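Long-range contact in single-stranded DNA-binding protein (Thermus thermophilus, PDB 2CWA), which binds single-stranded DNA and probably recruits partner proteins to it during DNA replication, recombination and repair: residues 35-40 with 123-128. Residues are numbered along the deposited sequence; the frame is centred on the assembly and turned at random.
Sequences AGQDLL and RLRAAL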
loop_
_atom_site.group_PDB
_atom_site.type_symbol
_atom_site.label_atom_id
_atom_site.label_comp_id
_atom_site.label_asym_id
_atom_site.label_seq_id
_atom_site.Cartn_x
_atom_site.Cartn_y
_atom_site.Cartn_z
ATOM N N ALA A 35 7.296 3.098 -7.892
ATOM C CA ALA A 35 8.075 1.878 -7.795
ATOM C C ALA A 35 9.274 2.083 -6.883
ATOM O O ALA A 35 9.957 3.109 -6.950
ATOM C CB ALA A 35 8.542 1.448 -9.188
ATOM N N GLY A 36 9.522 1.090 -6.038
ATOM C CA GLY A 36 10.644 1.165 -5.127
ATOM C C GLY A 36 11.059 -0.217 -4.674
ATOM O O GLY A 36 10.378 -1.211 -4.932
ATOM N N GLN A 37 12.198 -0.286 -4.005
ATOM C CA GLN A 37 12.677 -1.561 -3.507
ATOM C C GLN A 37 13.509 -1.306 -2.271
ATOM O O GLN A 37 13.948 -0.180 -2.024
ATOM C CB GLN A 37 13.519 -2.278 -4.566
ATOM C CG GLN A 37 14.797 -1.558 -4.943
ATOM C CD GLN A 37 15.625 -2.353 -5.939
ATOM O OE1 GLN A 37 15.155 -2.685 -7.027
ATOM N NE2 GLN A 37 16.863 -2.660 -5.568
ATOM N N ASP A 38 13.717 -2.352 -1.486
ATOM C CA ASP A 38 14.505 -2.214 -0.277
ATOM C C ASP A 38 15.019 -3.583 0.128
ATOM O O ASP A 38 14.616 -4.602 -0.436
ATOM C CB ASP A 38 13.644 -1.632 0.849
ATOM C CG ASP A 38 14.468 -0.911 1.905
ATOM O OD1 ASP A 38 15.708 -0.854 1.762
ATOM O OD2 ASP A 38 13.874 -0.394 2.875
ATOM N N LEU A 39 15.923 -3.596 1.099
ATOM C CA LEU A 39 16.473 -4.842 1.605
ATOM C C LEU A 39 16.112 -4.877 3.086
ATOM O O LEU A 39 16.569 -4.039 3.862
ATOM C CB LEU A 39 17.993 -4.868 1.427
ATOM C CG LEU A 39 18.662 -6.247 1.374
ATOM C CD1 LEU A 39 20.165 -6.073 1.214
ATOM C CD2 LEU A 39 18.348 -7.036 2.633
ATOM N N LEU A 40 15.276 -5.832 3.469
ATOM C CA LEU A 40 14.847 -5.957 4.854
ATOM C C LEU A 40 15.781 -6.888 5.618
ATOM O O LEU A 40 16.338 -7.821 5.040
ATOM C CB LEU A 40 13.421 -6.505 4.907
ATOM C CG LEU A 40 12.444 -5.871 3.916
ATOM C CD1 LEU A 40 11.051 -6.444 4.135
ATOM C CD2 LEU A 40 12.444 -4.359 4.091
ATOM N N ARG A 123 12.966 1.877 -10.530
ATOM C CA ARG A 123 12.500 1.577 -9.178
ATOM C C ARG A 123 13.511 2.222 -8.236
ATOM O O ARG A 123 14.723 2.062 -8.416
ATOM C CB ARG A 123 12.470 0.068 -8.907
ATOM C CG ARG A 123 11.464 -0.714 -9.722
ATOM C CD ARG A 123 11.266 -2.106 -9.140
ATOM N NE ARG A 123 12.534 -2.796 -8.916
ATOM C CZ ARG A 123 12.655 -4.115 -8.798
ATOM N NH1 ARG A 123 11.581 -4.891 -8.884
ATOM N NH2 ARG A 123 13.846 -4.661 -8.597
ATOM N N LEU A 124 13.023 2.956 -7.242
ATOM C CA LEU A 124 13.914 3.613 -6.288
ATOM C C LEU A 124 14.463 2.618 -5.264
ATOM O O LEU A 124 13.703 1.887 -4.623
ATOM C CB LEU A 124 13.177 4.742 -5.546
ATOM C CG LEU A 124 13.975 5.508 -4.477
ATOM C CD1 LEU A 124 15.143 6.262 -5.120
ATOM C CD2 LEU A 124 13.054 6.491 -3.753
ATOM N N ARG A 125 15.784 2.596 -5.111
ATOM C CA ARG A 125 16.412 1.715 -4.133
ATOM C C ARG A 125 16.296 2.412 -2.777
ATOM O O ARG A 125 16.340 3.637 -2.711
ATOM C CB ARG A 125 17.884 1.488 -4.487
ATOM C CG ARG A 125 18.086 0.960 -5.903
ATOM C CD ARG A 125 19.536 0.591 -6.168
ATOM N NE ARG A 125 19.939 -0.586 -5.407
ATOM C CZ ARG A 125 21.146 -1.138 -5.470
ATOM N NH1 ARG A 125 22.075 -0.617 -6.264
ATOM N NH2 ARG A 125 21.425 -2.210 -4.739
ATOM N N ALA A 126 16.140 1.635 -1.708
ATOM C CA ALA A 126 15.999 2.192 -0.356
ATOM C C ALA A 126 14.797 3.144 -0.302
ATOM O O ALA A 126 14.857 4.217 0.309
ATOM C CB ALA A 126 17.280 2.935 0.051
ATOM N N ALA A 127 13.702 2.732 -0.937
ATOM C CA ALA A 127 12.479 3.532 -0.989
ATOM C C ALA A 127 11.730 3.549 0.345
ATOM O O ALA A 127 12.116 2.881 1.306
ATOM C CB ALA A 127 11.554 2.984 -2.092
ATOM N N LEU A 128 10.654 4.328 0.399
ATOM C CA LEU A 128 9.831 4.397 1.601
ATOM C C LEU A 128 8.479 3.783 1.280
ATOM O O LEU A 128 7.859 4.122 0.270
ATOM C CB LEU A 128 9.637 5.850 2.064
ATOM C CG LEU A 128 8.650 5.998 3.231
ATOM C CD1 LEU A 128 9.180 5.260 4.455
ATOM C CD2 LEU A 128 8.431 7.477 3.554
HETATM O O HOH W 1 14.371 2.058 2.626
#
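Leu124 is held through both its polar backbone atoms, its N donating to Ala35 O and its O receiving Gln37 N (2.7 Å), which pairs strand 122-125 in parallel with the end of strand 28-39. At Ala126, in a left-handed conformation (phi 58°), the chain turns, and Ala127 N donates to Gln37 O (3.1 Å) in a nearly straight bond.

The polar side-chain contacts centre on Gln37. With chi1 at 64°, CG is tucked in over the main chain, and the extended chain beyond it carries OE1 to Arg123, which offers NH2 (2.8 Å) and NE in two weak bonds. Amide and guanidinium planes stand 68° apart. Arg125 runs alongside, its CG 3.8 Å from Gln37 NE2. With an alanine in place of Gln37, the Arg123 guanidinium would probably lose this acceptor and be less fixed in its rotation. A water bridges Asp38 OD2 and Ala127 O.

Nonpolar packing brings Ala127 CB to 3.7 Å from Gly36 CA; a CB on Gly36 would clash, falling about 2.4 Å from Ala127 CB. Trp52 also meets Ala127. Strand 122-125 and the turn after it are thus joined to strand 28-39, in the first OB-type SSB region, mainly by main-chain bonds, with weaker side-chain links on the Gln37 face.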